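Alpha-L-arabinofuranosidase B (Aspergillus kawachii, PDB 6SXT) hydrolyses terminal non-reducing alpha-L-arabinofuranosides, releasing L-arabinose from the side chains of polysaccharides such as arabinoxylan, arabinan and arabinogalactan. Local coordinates at residues 129-134 / 165-170; 140-145 / 264-269; 145-150 / 230-235; 161-166 / 273-278; 176-181 / 269-274. One frame throughout, in Å; residues are numbered along the deposited sequence.

Overall arrangement
All five contacts lie in the catalytic domain, whose family is placed in the concanavalin clan. Interactions 1 and 4 share Gly165 and Asn166 and have centres about 7 Å apart; strand 273-276, used by interaction 4, runs between strands 130-132 and 166-167 of interaction 1. Interaction 5 shares Ala273 and Ile274 with interaction 4 and Ser269 with interaction 2. Interaction 3 pairs two strands of the large sheet and is joined to interaction 4 by Glu145 OE1 and Asn166 ND2, 3.0 Å apart. Three contacts flank the bound inhibitor: Cys161 and Asp163 of interaction 4 and Met179 of interaction 5 line its pocket, and the Glu168 side chain in interaction 1 has its nearest atom about 4 Å from the inhibitor.

Interaction 1 (129-134 / 165-170). With EDO (1,2-ethanediol), chain N.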
# COMPACT_ATOMS: atom_id res chain seq x y z
N GLY A 129 -5.38 7.05 0.53
CA GLY A 129 -5.40 7.74 -0.76
C GLY A 129 -4.60 9.00 -0.77
O GLY A 129 -4.57 9.71 0.22
N TYR A 130 -4.04 9.31 -1.95
CA TYR A 130 -3.34 10.56 -2.23
C TYR A 130 -3.91 11.19 -3.50
O TYR A 130 -4.45 10.51 -4.39
CB TYR A 130 -1.84 10.32 -2.43
CG TYR A 130 -1.12 9.79 -1.21
CD1 TYR A 130 -1.09 8.44 -0.92
CD2 TYR A 130 -0.48 10.64 -0.32
CE1 TYR A 130 -0.49 7.96 0.22
CE2 TYR A 130 0.16 10.18 0.83
CZ TYR A 130 0.15 8.82 1.09
OH TYR A 130 0.74 8.32 2.22
N ARG A 131 -3.72 12.51 -3.61
CA ARG A 131 -4.31 13.27 -4.73
C ARG A 131 -3.62 14.58 -4.93
O ARG A 131 -3.04 15.13 -3.94
CB ARG A 131 -5.80 13.48 -4.46
CG ARG A 131 -6.63 13.93 -5.62
CD ARG A 131 -8.14 13.72 -5.36
NE ARG A 131 -8.84 13.78 -6.60
CZ ARG A 131 -9.78 12.96 -6.98
NH1 ARG A 131 -10.26 12.05 -6.14
NH2 ARG A 131 -10.27 13.04 -8.20
N ASN A 132 -3.75 15.11 -6.14
CA ASN A 132 -3.41 16.53 -6.42
C ASN A 132 -4.47 17.02 -7.40
O ASN A 132 -4.46 16.55 -8.53
CB ASN A 132 -2.01 16.73 -6.95
CG ASN A 132 -1.65 18.21 -7.05
OD1 ASN A 132 -2.50 19.02 -7.42
ND2 ASN A 132 -0.44 18.57 -6.68
N ASN A 133 -5.40 17.86 -6.93
CA ASN A 133 -6.46 18.42 -7.78
C ASN A 133 -6.05 19.76 -8.41
O ASN A 133 -6.90 20.34 -9.12
CB ASN A 133 -7.75 18.54 -6.99
CG ASN A 133 -8.42 17.20 -6.78
OD1 ASN A 133 -8.28 16.29 -7.60
ND2 ASN A 133 -9.16 17.06 -5.69
N GLU A 134 -4.85 20.24 -8.15
CA GLU A 134 -4.35 21.52 -8.73
C GLU A 134 -3.10 21.28 -9.59
O GLU A 134 -2.08 21.94 -9.40
CB GLU A 134 -4.10 22.49 -7.58
CG GLU A 134 -5.38 22.78 -6.81
CD GLU A 134 -5.23 23.69 -5.59
OE1 GLU A 134 -4.09 24.09 -5.27
OE2 GLU A 134 -6.27 24.00 -4.97
N GLY A 165 -3.16 7.83 -11.80
CA GLY A 165 -3.20 8.60 -13.04
C GLY A 165 -4.19 9.74 -13.04
O GLY A 165 -4.42 10.37 -12.02
N ASN A 166 -4.76 10.01 -14.22
CA ASN A 166 -5.47 11.27 -14.53
C ASN A 166 -6.92 11.16 -14.06
O ASN A 166 -7.59 10.14 -14.36
CB ASN A 166 -5.40 11.50 -16.04
CG ASN A 166 -5.61 12.93 -16.48
OD1 ASN A 166 -6.58 13.57 -16.03
ND2 ASN A 166 -4.72 13.46 -17.31
N ALA A 167 -7.39 12.17 -13.33
CA ALA A 167 -8.74 12.12 -12.76
C ALA A 167 -9.39 13.50 -12.69
O ALA A 167 -8.84 14.46 -13.19
CB ALA A 167 -8.73 11.42 -11.46
N GLU A 168 -10.54 13.53 -12.02
CA GLU A 168 -11.39 14.72 -11.96
C GLU A 168 -10.89 15.68 -10.90
O GLU A 168 -10.51 15.26 -9.79
CB GLU A 168 -12.80 14.30 -11.59
CG GLU A 168 -13.46 13.46 -12.64
CD GLU A 168 -13.44 11.98 -12.37
OE1 GLU A 168 -12.52 11.54 -11.64
OE2 GLU A 168 -14.38 11.28 -12.86
N THR A 169 -10.92 16.99 -11.17
CA THR A 169 -10.44 17.98 -10.20
C THR A 169 -11.41 18.17 -9.05
O THR A 169 -10.99 18.72 -8.04
CB THR A 169 -10.14 19.32 -10.87
OG1 THR A 169 -11.33 19.74 -11.56
CG2 THR A 169 -9.01 19.23 -11.85
N SER A 170 -12.67 17.77 -9.20
CA SER A 170 -13.69 17.92 -8.13
C SER A 170 -13.70 16.77 -7.13
O SER A 170 -14.52 16.80 -6.20
CB SER A 170 -15.04 18.08 -8.77
OG SER A 170 -15.37 16.93 -9.53
C1 EDO N . -11.58 20.89 -16.02
O1 EDO N . -11.99 20.57 -14.72
C2 EDO N . -10.10 20.80 -16.20
O2 EDO N . -9.70 21.13 -17.54
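Arg131 reaches from strand 130-132 to the backbone of Glu168, where its NH2 gives a hydrogen bond to Glu168 O at 2.7 Å. The acceptor is met in its carbonyl plane, on a lone pair, but the N-H is bent, at 140°. With CG anti to the backbone N (chi1 -166°) and the chain straight out to NE, the arginine spans the gap. Its guanidinium is held from a second corner too: NE donates to Asn133 OD1 at 2.8 Å, and both acceptors sit somewhat out of the guanidinium plane.

Asn133 thus helps to position the guanidinium. Its amide lies against the backbone of Thr169, with CG 3.2 Å from Thr169 O, while ND2 turns to Ser171 OG. Thr169 returns the contact through its methyl, CG2 resting 3.6 Å from Asn133 O. The Ala167 methyl, CB, lies 4.0 Å from Arg131 NH2, in van der Waals contact.

These strands do not pair directly: strand 273-276 runs between 130-132 and 166-167 in a four-stranded antiparallel sheet, and the contact passes over Ile275 and Ala273 of that strand. The same NH2 also donates to the carbonyl of Gly280, a substrate-binding residue, and the Glu168 side chain lies about 3 Å from that of the nucleophile Glu205. One cationic group therefore ties the two loops together through their carbonyls. The guanidinium thus fixes backbone close to the catalytic centre, and its charge probably offsets part of that on Glu168, whose OE1, 4.4 Å from Arg131 NH2, is too far for a salt bridge.

Interaction 2 (140-145 / 264-269); sequences TGDEAE and GYNPMS
Gly141 lies against Met268, its C 3.2 Å from Met268 O, and their loops run close enough for Gly141 and Ser269 to have CA atoms 4.1 Å apart. A type II' beta turn carries the chain from Thr140 to Glu143, with the positive phi of Gly141 at its second position. The turn is closed by Glu143 N to Thr140 O and buttressed by the Glu143 carboxylate, whose OE1 accepts from Thr140 N.

Asp142 makes the main polar link. Its CG stands anti to the backbone N (chi1 -155°), which brings the carboxylate across Pro267 at about a right angle; CG is 3.5 Å from Pro267 CB. Met268 N donates to Asp142 OD1 at 2.9 Å, nearly straight at 167° but arriving well above the carboxylate plane. A cis peptide bond precedes Pro267, in the loop between strands 250-257 and 273-276 of the catalytic domain. Water 2, 2.6 Å from Asp142 OD2, bridges onward to Asn266 OD1, and water 1 lies within bonding distance of Asp142 OD1 and Asn266 OD1.

On both sides of Asp142 in the sequence, Lys270 NZ donates to the carbonyls of Gly141 and Glu143.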
# COMPACT_ATOMS: atom_id res chain seq x y z
N THR A 140 -5.22 17.24 -20.57
CA THR A 140 -6.66 17.47 -20.37
C THR A 140 -7.39 17.22 -21.69
O THR A 140 -6.71 17.12 -22.75
CB THR A 140 -6.95 18.87 -19.80
OG1 THR A 140 -6.48 19.81 -20.76
CG2 THR A 140 -6.31 19.05 -18.43
N GLY A 141 -8.70 17.05 -21.61
CA GLY A 141 -9.49 16.82 -22.82
C GLY A 141 -9.01 15.56 -23.53
O GLY A 141 -8.91 14.51 -22.86
N ASP A 142 -8.75 15.65 -24.82
CA ASP A 142 -8.35 14.47 -25.63
C ASP A 142 -6.84 14.46 -25.83
O ASP A 142 -6.34 13.79 -26.73
CB ASP A 142 -9.13 14.49 -26.97
CG ASP A 142 -9.28 13.10 -27.58
OD1 ASP A 142 -9.49 12.11 -26.80
OD2 ASP A 142 -9.22 13.05 -28.83
N GLU A 143 -6.09 15.28 -25.08
CA GLU A 143 -4.63 15.37 -25.26
C GLU A 143 -3.96 14.03 -24.90
O GLU A 143 -4.43 13.36 -23.96
CB GLU A 143 -4.00 16.46 -24.40
CG GLU A 143 -4.40 17.87 -24.85
CD GLU A 143 -4.06 18.93 -23.83
OE1 GLU A 143 -3.60 18.61 -22.69
OE2 GLU A 143 -4.25 20.11 -24.18
N ALA A 144 -2.86 13.77 -25.58
CA ALA A 144 -2.10 12.53 -25.38
C ALA A 144 -1.35 12.58 -24.06
O ALA A 144 -0.76 13.59 -23.68
CB ALA A 144 -1.18 12.29 -26.52
N GLU A 145 -1.24 11.39 -23.48
CA GLU A 145 -0.38 11.19 -22.29
C GLU A 145 0.07 9.73 -22.23
O GLU A 145 -0.57 8.84 -22.75
CB GLU A 145 -1.13 11.53 -21.00
CG GLU A 145 -2.32 10.66 -20.69
CD GLU A 145 -3.08 10.97 -19.42
OE1 GLU A 145 -2.61 11.87 -18.67
OE2 GLU A 145 -4.16 10.40 -19.21
N GLY A 264 -19.15 8.27 -24.73
CA GLY A 264 -18.46 9.14 -23.76
C GLY A 264 -16.99 8.82 -23.67
O GLY A 264 -16.30 9.59 -23.02
N TYR A 265 -16.45 7.85 -24.42
CA TYR A 265 -14.99 7.54 -24.36
C TYR A 265 -14.21 8.05 -25.55
O TYR A 265 -12.99 7.86 -25.63
CB TYR A 265 -14.81 6.04 -24.13
CG TYR A 265 -15.43 5.59 -22.85
CD1 TYR A 265 -14.90 5.98 -21.62
CD2 TYR A 265 -16.59 4.86 -22.80
CE1 TYR A 265 -15.47 5.60 -20.43
CE2 TYR A 265 -17.19 4.48 -21.62
CZ TYR A 265 -16.63 4.84 -20.41
OH TYR A 265 -17.23 4.45 -19.28
N ASN A 266 -14.84 8.76 -26.53
CA ASN A 266 -14.08 9.35 -27.61
C ASN A 266 -14.87 10.54 -28.15
O ASN A 266 -16.02 10.31 -28.51
CB ASN A 266 -13.80 8.36 -28.75
CG ASN A 266 -12.90 8.92 -29.79
OD1 ASN A 266 -11.82 9.44 -29.52
ND2 ASN A 266 -13.33 8.81 -31.05
N PRO A 267 -14.30 11.76 -28.18
CA PRO A 267 -13.02 12.07 -27.53
C PRO A 267 -13.16 11.94 -26.00
O PRO A 267 -14.22 11.88 -25.39
CB PRO A 267 -12.73 13.53 -27.87
CG PRO A 267 -14.11 14.09 -28.13
CD PRO A 267 -14.87 12.97 -28.79
N MET A 268 -11.98 11.87 -25.34
CA MET A 268 -11.93 11.88 -23.86
C MET A 268 -12.11 13.32 -23.36
O MET A 268 -11.89 14.27 -24.17
CB MET A 268 -10.57 11.33 -23.37
CG MET A 268 -10.37 9.86 -23.70
SD MET A 268 -11.32 8.70 -22.83
CE MET A 268 -10.48 8.78 -21.22
N SER A 269 -12.39 13.42 -22.06
CA SER A 269 -12.63 14.68 -21.31
C SER A 269 -11.73 14.73 -20.07
O SER A 269 -12.24 14.90 -18.96
CB SER A 269 -14.06 14.77 -20.93
OG SER A 269 -14.84 14.75 -22.11
O HOH W 1 -9.90 9.54 -27.45
O HOH W 2 -10.53 11.57 -30.59

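Interaction 3 (145-150 / 230-235); sequences EGMYAV and AAVKGG
Six backbone hydrogen bonds join strands 145-150 and 230-235, two at each of the pairs Glu145-Gly234, Met147-Val232 and Ala149-Ala230. Met147 N to Val232 O is the shortest at 2.8 Å, yet its N-H is the most bent of the six, at 140°. Its return bond, Val232 N to Met147 O, is straighter, but the donor comes in 33° out of the carbonyl plane.

Between these lie the non-hydrogen-bonded pairs, Gly146 with Lys233 and Tyr148 with Ala231, where alpha carbons point at opposing carbonyls; Tyr148 CA comes within 3.0 Å of Ala230 O.

On the face carrying Glu145, Met147 and Ala149, the Met147 and Val232 side chains lie side by side, Met147 CG 3.9 Å from Val232 CB. Met147 CG sits between its backbone N and carbonyl carbon (chi1 62°), a position that sets it 3.5 Å from Val232 O. Ile182 of strand 180-185 packs on this face, and Asn166 ND2 donates to Glu145 OE1.

The other face looks toward helix 302-315. Here Lys233 CB crosses over Gly146 CA at 3.9 Å, and the rest of the lysine extends away to salt bridges with Asp302 and Glu305. Tyr148 meets Ala231 through its CB alone; its ring packs on Val308 and Ile312 of helix 302-315 and its OH bonds Glu292 OE2.

Strand 288-296 borders 145-152 on its other edge, which makes this an interior rung of the large antiparallel sheet, as in the beta-sandwich layers of the concanavalin clan.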
# COMPACT_ATOMS: atom_id res chain seq x y z
N GLU A 145 -1.24 11.39 -23.48
CA GLU A 145 -0.38 11.19 -22.29
C GLU A 145 0.07 9.73 -22.23
O GLU A 145 -0.57 8.84 -22.75
CB GLU A 145 -1.13 11.53 -21.00
CG GLU A 145 -2.32 10.66 -20.69
CD GLU A 145 -3.08 10.97 -19.42
OE1 GLU A 145 -2.61 11.87 -18.67
OE2 GLU A 145 -4.16 10.40 -19.21
N GLY A 146 1.13 9.53 -21.47
CA GLY A 146 1.49 8.19 -20.99
C GLY A 146 1.69 8.21 -19.49
O GLY A 146 1.73 9.28 -18.89
N MET A 147 1.78 7.03 -18.92
CA MET A 147 2.01 6.86 -17.49
C MET A 147 2.60 5.48 -17.30
O MET A 147 2.46 4.57 -18.16
CB MET A 147 0.75 7.06 -16.68
CG MET A 147 -0.36 6.10 -16.99
SD MET A 147 -2.00 6.74 -16.50
CE MET A 147 -2.34 7.92 -17.79
N TYR A 148 3.29 5.29 -16.18
CA TYR A 148 3.61 3.93 -15.72
C TYR A 148 3.62 3.93 -14.20
O TYR A 148 3.74 5.01 -13.59
CB TYR A 148 4.94 3.36 -16.27
CG TYR A 148 6.19 3.79 -15.53
CD1 TYR A 148 6.86 4.94 -15.85
CD2 TYR A 148 6.67 3.05 -14.45
CE1 TYR A 148 7.97 5.36 -15.15
CE2 TYR A 148 7.77 3.45 -13.74
CZ TYR A 148 8.44 4.60 -14.09
OH TYR A 148 9.54 5.04 -13.38
N ALA A 149 3.53 2.75 -13.62
CA ALA A 149 3.78 2.54 -12.21
C ALA A 149 4.44 1.20 -12.02
O ALA A 149 4.09 0.24 -12.75
CB ALA A 149 2.52 2.66 -11.39
N VAL A 150 5.26 1.12 -10.99
CA VAL A 150 5.75 -0.19 -10.50
C VAL A 150 4.98 -0.47 -9.22
O VAL A 150 5.01 0.36 -8.27
CB VAL A 150 7.27 -0.21 -10.27
CG1 VAL A 150 7.70 -1.52 -9.60
CG2 VAL A 150 8.02 0.03 -11.58
N ALA A 230 3.32 -1.52 -14.87
CA ALA A 230 2.09 -1.24 -15.66
C ALA A 230 2.36 0.01 -16.45
O ALA A 230 2.61 1.06 -15.81
CB ALA A 230 0.93 -1.08 -14.72
N ALA A 231 2.23 -0.03 -17.78
CA ALA A 231 2.45 1.15 -18.64
C ALA A 231 1.19 1.37 -19.45
O ALA A 231 0.76 0.45 -20.19
CB ALA A 231 3.66 1.02 -19.53
N VAL A 232 0.64 2.57 -19.35
CA VAL A 232 -0.66 2.91 -19.99
C VAL A 232 -0.46 4.19 -20.78
O VAL A 232 0.28 5.12 -20.34
CB VAL A 232 -1.79 3.01 -18.95
CG1 VAL A 232 -2.99 3.82 -19.46
CG2 VAL A 232 -2.17 1.63 -18.48
N LYS A 233 -1.11 4.32 -21.93
CA LYS A 233 -1.02 5.56 -22.70
C LYS A 233 -2.32 5.74 -23.47
O LYS A 233 -3.03 4.75 -23.69
CB LYS A 233 0.20 5.56 -23.63
CG LYS A 233 0.34 4.34 -24.55
CD LYS A 233 1.70 4.27 -25.16
CE LYS A 233 1.95 3.02 -25.97
NZ LYS A 233 3.40 2.94 -26.35
N GLY A 234 -2.63 7.01 -23.71
CA GLY A 234 -3.89 7.37 -24.36
C GLY A 234 -3.70 8.59 -25.22
O GLY A 234 -3.05 9.54 -24.82
N GLY A 235 -4.32 8.58 -26.39
CA GLY A 235 -4.33 9.75 -27.27
C GLY A 235 -5.68 9.79 -27.98
O GLY A 235 -6.63 9.26 -27.49

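Interaction 4 (161-166 / 273-278); sequences CFDYGN and AIILGI
Gly165 and Ile275 form the close-packed centre, a hydrogen-bonded antiparallel pair in which Ile275 N reaches Gly165 O at 3.0 Å and Gly165 N reaches Ile275 O at 3.2 Å. Further along, Gly277 N donates to Asp163 O at 2.7 Å, nearly straight and in the carbonyl plane. On the face carrying Tyr164 and Leu276, the Tyr164 ring slants across Leu276, CD1 to CD1 3.9 Å, and continues to the CG2 methyl of Ile274; its hydroxyl is taken by His19.

At Gly165 the strand turns a corner: 163-164 runs on the sheet of 180-185, 166-167 on that of 130-132 and 273-276. Gly165 takes backbone angles (phi 146°, psi -147°) that suit glycine.

On the pocket side, Asp163 lies alongside Ile275, with Asp163 CB 3.8 Å from Ile275 CD1. CG set anti to the carbonyl carbon (chi1 -68°) brings the carboxylate next to that of the substrate-binding Asp203, and the inhibitor touches both Asp163 and Cys161.

The strand ladder ends toward Cys161, which follows a cis peptide bond from its disulfide partner Cys160, and direct hydrogen bonds between the segments give way to a water. Water 3 lies 2.7 Å from Gly277 O and makes a weak bond with Cys161 N, while Phe162 meets the chain obliquely, CD1 3.7 Å from Gly277 CA.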
# COMPACT_ATOMS: atom_id res chain seq x y z
N CYS A 161 -11.11 1.69 -5.84
CA CYS A 161 -10.37 1.33 -7.03
C CYS A 161 -8.90 1.66 -6.78
O CYS A 161 -8.63 2.75 -6.27
CB CYS A 161 -10.73 2.10 -8.30
SG CYS A 161 -12.21 1.51 -9.18
N PHE A 162 -7.97 0.74 -7.07
CA PHE A 162 -6.54 1.04 -6.82
C PHE A 162 -5.98 1.63 -8.10
O PHE A 162 -5.54 0.89 -9.01
CB PHE A 162 -5.76 -0.21 -6.39
CG PHE A 162 -4.35 0.15 -6.03
CD1 PHE A 162 -4.12 0.83 -4.86
CD2 PHE A 162 -3.29 -0.07 -6.90
CE1 PHE A 162 -2.85 1.25 -4.50
CE2 PHE A 162 -2.01 0.37 -6.56
CZ PHE A 162 -1.81 1.01 -5.37
N ASP A 163 -6.02 2.95 -8.21
CA ASP A 163 -5.68 3.68 -9.43
C ASP A 163 -4.42 4.54 -9.26
O ASP A 163 -4.12 5.01 -8.17
CB ASP A 163 -6.77 4.60 -9.96
CG ASP A 163 -8.01 3.94 -10.49
OD1 ASP A 163 -8.10 2.70 -10.50
OD2 ASP A 163 -8.96 4.75 -10.86
N TYR A 164 -3.76 4.80 -10.37
CA TYR A 164 -2.73 5.85 -10.46
C TYR A 164 -2.90 6.52 -11.81
O TYR A 164 -2.82 5.85 -12.86
CB TYR A 164 -1.31 5.30 -10.34
CG TYR A 164 -0.24 6.34 -10.54
CD1 TYR A 164 -0.10 7.39 -9.64
CD2 TYR A 164 0.61 6.34 -11.64
CE1 TYR A 164 0.87 8.37 -9.80
CE2 TYR A 164 1.60 7.30 -11.81
CZ TYR A 164 1.74 8.33 -10.89
OH TYR A 164 2.71 9.27 -11.10
N GLY A 165 -3.16 7.83 -11.80
CA GLY A 165 -3.20 8.60 -13.04
C GLY A 165 -4.19 9.74 -13.04
O GLY A 165 -4.42 10.37 -12.02
N ASN A 166 -4.76 10.01 -14.22
CA ASN A 166 -5.47 11.27 -14.53
C ASN A 166 -6.92 11.16 -14.06
O ASN A 166 -7.59 10.14 -14.36
CB ASN A 166 -5.40 11.50 -16.04
CG ASN A 166 -5.61 12.93 -16.48
OD1 ASN A 166 -6.58 13.57 -16.03
ND2 ASN A 166 -4.72 13.46 -17.31
N ALA A 273 -6.24 16.12 -12.96
CA ALA A 273 -5.91 15.85 -11.55
C ALA A 273 -5.11 14.54 -11.51
O ALA A 273 -5.23 13.74 -12.46
CB ALA A 273 -7.16 15.73 -10.72
N ILE A 274 -4.43 14.29 -10.40
CA ILE A 274 -3.70 13.04 -10.21
C ILE A 274 -4.22 12.34 -8.97
O ILE A 274 -4.31 12.98 -7.90
CB ILE A 274 -2.20 13.31 -10.10
CG1 ILE A 274 -1.72 14.21 -11.22
CG2 ILE A 274 -1.44 11.98 -10.05
CD1 ILE A 274 -0.24 14.58 -11.10
N ILE A 275 -4.48 11.04 -9.10
CA ILE A 275 -4.92 10.21 -7.95
C ILE A 275 -3.95 9.06 -7.74
O ILE A 275 -3.31 8.62 -8.73
CB ILE A 275 -6.34 9.66 -8.12
CG1 ILE A 275 -6.48 8.91 -9.43
CG2 ILE A 275 -7.37 10.77 -7.92
CD1 ILE A 275 -7.85 8.28 -9.70
N LEU A 276 -3.85 8.60 -6.53
CA LEU A 276 -3.08 7.38 -6.21
C LEU A 276 -3.84 6.59 -5.14
O LEU A 276 -4.05 7.13 -4.03
CB LEU A 276 -1.68 7.73 -5.73
CG LEU A 276 -0.90 6.52 -5.22
CD1 LEU A 276 -0.71 5.46 -6.27
CD2 LEU A 276 0.44 6.96 -4.68
N GLY A 277 -4.27 5.38 -5.49
CA GLY A 277 -4.81 4.42 -4.51
C GLY A 277 -6.33 4.40 -4.42
O GLY A 277 -6.84 3.59 -3.68
N ILE A 278 -6.98 5.29 -5.15
CA ILE A 278 -8.44 5.60 -5.03
C ILE A 278 -9.01 5.81 -6.41
O ILE A 278 -8.27 6.03 -7.39
CB ILE A 278 -8.63 6.85 -4.16
CG1 ILE A 278 -7.78 8.02 -4.69
CG2 ILE A 278 -8.36 6.54 -2.72
CD1 ILE A 278 -8.21 9.36 -4.19
O HOH W 3 -9.35 2.71 -3.09

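Interaction 5 (176-181 / 269-274). With LXE ([(1~{S},2~{S},3~{S},4~{S})-2-(hydroxymethyl)-3,4-bis(oxidanyl)cyclopentyl]azanium), chain G.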
# COMPACT_ATOMS: atom_id res chain seq x y z
N ALA A 176 -18.24 9.45 -18.02
CA ALA A 176 -17.37 8.65 -18.92
C ALA A 176 -16.36 9.57 -19.58
O ALA A 176 -16.70 10.66 -20.13
CB ALA A 176 -18.22 7.94 -19.96
N GLY A 177 -15.08 9.15 -19.62
CA GLY A 177 -14.03 9.89 -20.28
C GLY A 177 -13.34 10.95 -19.44
O GLY A 177 -12.44 11.60 -19.97
N HIS A 178 -13.77 11.12 -18.19
CA HIS A 178 -13.21 12.14 -17.28
C HIS A 178 -12.13 11.53 -16.38
O HIS A 178 -11.75 12.13 -15.37
CB HIS A 178 -14.32 12.81 -16.45
CG HIS A 178 -15.17 13.70 -17.32
ND1 HIS A 178 -15.10 15.08 -17.24
CD2 HIS A 178 -16.09 13.41 -18.28
CE1 HIS A 178 -15.94 15.62 -18.13
NE2 HIS A 178 -16.60 14.64 -18.74
N MET A 179 -11.60 10.39 -16.80
CA MET A 179 -10.47 9.73 -16.10
C MET A 179 -9.65 8.99 -17.14
O MET A 179 -10.17 8.52 -18.17
CB MET A 179 -10.95 8.70 -15.08
CG MET A 179 -11.31 9.33 -13.77
SD MET A 179 -11.96 8.14 -12.60
CE MET A 179 -10.41 7.31 -12.25
N GLU A 180 -8.37 8.85 -16.86
CA GLU A 180 -7.53 7.86 -17.56
C GLU A 180 -6.40 7.47 -16.59
O GLU A 180 -5.43 8.28 -16.43
CB GLU A 180 -6.96 8.47 -18.81
CG GLU A 180 -6.18 7.48 -19.67
CD GLU A 180 -5.79 8.08 -21.00
OE1 GLU A 180 -4.96 8.99 -21.05
OE2 GLU A 180 -6.38 7.60 -22.03
N ALA A 181 -6.57 6.34 -15.95
CA ALA A 181 -5.65 5.92 -14.89
C ALA A 181 -5.44 4.41 -14.95
O ALA A 181 -6.30 3.62 -15.34
CB ALA A 181 -6.20 6.35 -13.56
N SER A 269 -12.39 13.42 -22.06
CA SER A 269 -12.63 14.68 -21.31
C SER A 269 -11.73 14.73 -20.07
O SER A 269 -12.24 14.90 -18.96
CB SER A 269 -14.06 14.77 -20.93
OG SER A 269 -14.84 14.75 -22.11
N LYS A 270 -10.43 14.49 -20.24
CA LYS A 270 -9.58 14.39 -19.03
C LYS A 270 -9.49 15.75 -18.35
O LYS A 270 -9.51 16.81 -19.06
CB LYS A 270 -8.21 13.89 -19.42
CG LYS A 270 -8.29 12.49 -20.02
CD LYS A 270 -6.94 11.93 -20.28
CE LYS A 270 -6.11 12.75 -21.19
NZ LYS A 270 -6.66 12.66 -22.58
N GLU A 271 -9.36 15.73 -17.03
CA GLU A 271 -9.38 16.98 -16.23
C GLU A 271 -7.99 17.33 -15.68
O GLU A 271 -7.83 18.46 -15.21
CB GLU A 271 -10.43 16.83 -15.15
CG GLU A 271 -11.82 16.56 -15.73
CD GLU A 271 -12.96 16.74 -14.74
OE1 GLU A 271 -12.70 17.14 -13.59
OE2 GLU A 271 -14.11 16.37 -15.11
N GLY A 272 -7.03 16.38 -15.68
CA GLY A 272 -5.65 16.69 -15.30
C GLY A 272 -5.32 16.53 -13.82
O GLY A 272 -4.17 16.72 -13.48
N ALA A 273 -6.24 16.12 -12.96
CA ALA A 273 -5.91 15.85 -11.55
C ALA A 273 -5.11 14.54 -11.51
O ALA A 273 -5.23 13.74 -12.46
CB ALA A 273 -7.16 15.73 -10.72
N ILE A 274 -4.43 14.29 -10.40
CA ILE A 274 -3.70 13.04 -10.21
C ILE A 274 -4.22 12.34 -8.97
O ILE A 274 -4.31 12.98 -7.90
CB ILE A 274 -2.20 13.31 -10.10
CG1 ILE A 274 -1.72 14.21 -11.22
CG2 ILE A 274 -1.44 11.98 -10.05
CD1 ILE A 274 -0.24 14.58 -11.10
C1' LXE G . -16.04 6.59 -11.18
C2' LXE G . -14.75 6.57 -10.36
O2' LXE G . -14.10 7.79 -10.40
C3' LXE G . -14.02 5.49 -11.02
O3' LXE G . -12.82 5.15 -10.21
C4' LXE G . -15.04 4.37 -10.95
C5' LXE G . -14.82 3.30 -12.00
O5' LXE G . -14.72 3.78 -13.32
C6' LXE G . -16.41 5.13 -11.12
N1' LXE G . -17.22 4.79 -9.91
O HOH W 4 -9.24 13.06 -16.10
O HOH W 5 -5.51 10.41 -23.24
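Two loops meet beside the inhibitor pocket, 176-179 and 269-272, and their contact centres on a histidine-carboxylate hydrogen bond. His178 ND1 donates to Glu271 OE2 at 2.7 Å; the carboxylate offers its anti lone pair, and its plane stands 84° from that of the ring. Thr174 OG1 is a second partner of the same oxygen, while Glu271 OE1 accepts from Thr169 N, so both oxygens are held.

One face of the imidazole is covered by Ser269: its CB sits 3.5 Å from the centroid of the His178 ring in a CH-pi contact, with Ser269 O over the same ring. The ring's rotation is thus set by a bond near its plane at the edge and by packing on its face. Ser269 N hydrogen-bonds Gly177 O at 2.8 Å, approaching from above the carbonyl plane, and water 4 accepts from Glu271 N and gives a weak bond to His178 O.

Deeper in, the Glu180 and Lys270 charges do not quite meet; water 5 accepts from Lys270 NZ at 2.6 Å and lies within bonding distance of Glu180 OE1. NZ also donates to the Glu143 and Gly141 carbonyls. Lys270 folds at its far end (chi3 -58°, chi4 -71°), laying CD 3.6 Å from Glu180 OE1, and Arg259 salt-bridges OE2.

Met179 points away from segment 269-274, SD 3.1 Å from O2' of the inhibitor. Its loop leads into strand 180-185, between 163-164 and 199-203, while Gly272 leads into strand 273-276, between 130-132 and 166-167.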